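Local coordinates for DNA repair protein RecN (Deinococcus radiodurans, PDB 4ABY) that probably takes part in recombinational repair of DNA double-strand breaks, as an SMC-like protein whose ATPase head domain, the part crystallised here, binds ATP, at residues A[43-49]-A[74-80]. Numbering follows the deposited sequence.
Sequences LEIRNLA and SIIVDAL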
loop_
_atom_site.group_PDB
_atom_site.type_symbol
_atom_site.label_atom_id
_atom_site.label_comp_id
_atom_site.label_asym_id
_atom_site.label_seq_id
_atom_site.Cartn_x
_atom_site.Cartn_y
_atom_site.Cartn_z
ATOM N N LEU A 43 12.406 -2.235 -14.195
ATOM C CA LEU A 43 11.026 -2.418 -14.619
ATOM C C LEU A 43 10.962 -2.322 -16.129
ATOM O O LEU A 43 11.392 -1.329 -16.712
ATOM C CB LEU A 43 10.140 -1.342 -13.989
ATOM C CG LEU A 43 8.642 -1.367 -14.286
ATOM C CD1 LEU A 43 8.019 -2.683 -13.843
ATOM C CD2 LEU A 43 7.960 -0.196 -13.605
ATOM N N GLU A 44 10.438 -3.360 -16.767
ATOM C CA GLU A 44 10.341 -3.372 -18.219
ATOM C C GLU A 44 8.891 -3.447 -18.658
ATOM O O GLU A 44 8.180 -4.391 -18.326
ATOM C CB GLU A 44 11.120 -4.547 -18.805
ATOM C CG GLU A 44 12.606 -4.513 -18.517
ATOM C CD GLU A 44 13.329 -5.687 -19.139
ATOM O OE1 GLU A 44 12.675 -6.463 -19.870
ATOM O OE2 GLU A 44 14.547 -5.832 -18.898
ATOM N N ILE A 45 8.455 -2.447 -19.410
ATOM C CA ILE A 45 7.082 -2.407 -19.883
ATOM C C ILE A 45 7.064 -2.361 -21.399
ATOM O O ILE A 45 7.763 -1.561 -22.005
ATOM C CB ILE A 45 6.331 -1.181 -19.326
ATOM C CG1 ILE A 45 6.319 -1.205 -17.796
ATOM C CG2 ILE A 45 4.913 -1.140 -19.855
ATOM C CD1 ILE A 45 5.780 0.063 -17.176
ATOM N N ARG A 46 6.267 -3.225 -22.012
ATOM C CA ARG A 46 6.161 -3.239 -23.463
ATOM C C ARG A 46 4.700 -3.201 -23.901
ATOM O O ARG A 46 3.873 -3.967 -23.414
ATOM C CB ARG A 46 6.879 -4.461 -24.044
ATOM C CG ARG A 46 7.025 -4.437 -25.558
ATOM C CD ARG A 46 7.664 -5.721 -26.070
ATOM N NE ARG A 46 6.959 -6.907 -25.584
ATOM C CZ ARG A 46 5.901 -7.453 -26.182
ATOM N NH1 ARG A 46 5.419 -6.924 -27.298
ATOM N NH2 ARG A 46 5.323 -8.531 -25.662
ATOM N N ASN A 47 4.395 -2.284 -24.813
ATOM C CA ASN A 47 3.051 -2.121 -25.348
ATOM C C ASN A 47 1.977 -1.937 -24.288
ATOM O O ASN A 47 0.918 -2.551 -24.363
ATOM C CB ASN A 47 2.694 -3.291 -26.260
ATOM C CG ASN A 47 3.497 -3.289 -27.544
ATOM O OD1 ASN A 47 3.974 -2.245 -27.988
ATOM N ND2 ASN A 47 3.647 -4.462 -28.151
ATOM N N LEU A 48 2.249 -1.085 -23.306
ATOM C CA LEU A 48 1.246 -0.732 -22.308
ATOM C C LEU A 48 0.834 0.731 -22.464
ATOM O O LEU A 48 1.635 1.641 -22.241
ATOM C CB LEU A 48 1.770 -0.998 -20.893
ATOM C CG LEU A 48 0.781 -0.929 -19.725
ATOM C CD1 LEU A 48 1.353 -1.639 -18.521
ATOM C CD2 LEU A 48 0.414 0.504 -19.373
ATOM N N ALA A 49 -0.418 0.947 -22.857
ATOM C CA ALA A 49 -0.971 2.292 -23.003
ATOM C C ALA A 49 -0.181 3.164 -23.972
ATOM O O ALA A 49 -0.212 2.944 -25.181
ATOM C CB ALA A 49 -1.076 2.968 -21.655
ATOM N N SER A 74 0.485 4.817 -15.150
ATOM C CA SER A 74 0.492 3.588 -15.932
ATOM C C SER A 74 1.734 2.765 -15.607
ATOM O O SER A 74 1.664 1.541 -15.487
ATOM C CB SER A 74 0.444 3.902 -17.428
ATOM O OG SER A 74 -0.667 4.723 -17.741
ATOM N N ILE A 75 2.870 3.440 -15.459
ATOM C CA ILE A 75 4.106 2.769 -15.106
ATOM C C ILE A 75 4.067 2.212 -13.691
ATOM O O ILE A 75 4.402 1.056 -13.456
ATOM C CB ILE A 75 5.288 3.731 -15.244
ATOM C CG1 ILE A 75 5.374 4.229 -16.684
ATOM C CG2 ILE A 75 6.574 3.060 -14.829
ATOM C CD1 ILE A 75 6.513 5.186 -16.929
ATOM N N ILE A 76 3.632 3.034 -12.749
ATOM C CA ILE A 76 3.756 2.694 -11.341
ATOM C C ILE A 76 2.528 2.048 -10.717
ATOM O O ILE A 76 2.647 1.145 -9.894
ATOM C CB ILE A 76 4.112 3.921 -10.526
ATOM C CG1 ILE A 76 5.400 4.519 -11.068
ATOM C CG2 ILE A 76 4.274 3.562 -9.069
ATOM C CD1 ILE A 76 6.532 3.555 -11.019
ATOM N N VAL A 77 1.348 2.520 -11.085
ATOM C CA VAL A 77 0.141 1.944 -10.531
ATOM C C VAL A 77 -0.380 0.841 -11.446
ATOM O O VAL A 77 -0.572 -0.290 -11.010
ATOM C CB VAL A 77 -0.948 2.998 -10.274
ATOM C CG1 VAL A 77 -2.121 2.380 -9.545
ATOM C CG2 VAL A 77 -0.375 4.143 -9.464
ATOM N N ASP A 78 -0.584 1.170 -12.718
ATOM C CA ASP A 78 -1.170 0.236 -13.673
ATOM C C ASP A 78 -0.282 -0.962 -13.972
ATOM O O ASP A 78 -0.728 -2.100 -13.894
ATOM C CB ASP A 78 -1.539 0.956 -14.970
ATOM C CG ASP A 78 -2.719 1.894 -14.797
ATOM O OD1 ASP A 78 -3.452 1.747 -13.797
ATOM O OD2 ASP A 78 -2.919 2.775 -15.660
ATOM N N ALA A 79 0.974 -0.708 -14.318
ATOM C CA ALA A 79 1.901 -1.789 -14.645
ATOM C C ALA A 79 2.202 -2.650 -13.429
ATOM O O ALA A 79 1.963 -3.850 -13.445
ATOM C CB ALA A 79 3.184 -1.241 -15.234
ATOM N N LEU A 80 2.729 -2.040 -12.373
ATOM C CA LEU A 80 3.051 -2.791 -11.166
ATOM C C LEU A 80 1.835 -3.559 -10.651
ATOM O O LEU A 80 1.973 -4.607 -10.028
ATOM C CB LEU A 80 3.602 -1.871 -10.077
ATOM C CG LEU A 80 4.956 -1.227 -10.364
ATOM C CD1 LEU A 80 5.369 -0.336 -9.211
ATOM C CD2 LEU A 80 6.006 -2.286 -10.619
#
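I45 points its CD1 at the helix and reaches A79 CB at 3.5 Å. The same methyl lies 3.8 Å from I75 CA and also touches I75 CG2, so it rests on the helix surface between these two residues. The I45 chain gets there extended, with CD1 anti to CA (chi2 172°). L48 comes to A79 from another side: its CD1 is 3.8 Å from A79 CB. Its second methyl, CD2, turns to the start of segment 74-80 and meets S74 CB at 3.9 Å. The small A79 thus receives two branched side chains on one methyl.

L43 spreads its two methyls over the far end of the contact. CD2 packs on I75 CG2 at 3.7 Å, and CD1 meets L80 CD2 at 3.8 Å. L80 also touches V320 of strand 318-321, which belongs to the mixed sheet of the head.

These contacts join two layers of an ABC-type ATPase head. Strand 42-48 is part of the antiparallel sheet. Helix 69-83 begins within the P-loop, G67 to S74, which is predicted to bind ATP, and carries on from it. The strand segment 43-46 and the helix segment cross nearly at right angles, at 79°, with axes 10.2 Å apart at closest approach. L43, I45 and L48 face the helix.

Two polar side chains of the helix, S74 and D78, bond to P-loop residues instead. S74 OG hydrogen-bonds to G70 O within the P-loop, and A49 CB lies only loosely beside it. D78 makes a salt bridge with K73, another P-loop residue. Within the helix, A79 N bonds to S74 O across a wider, pi-type turn at 74-79.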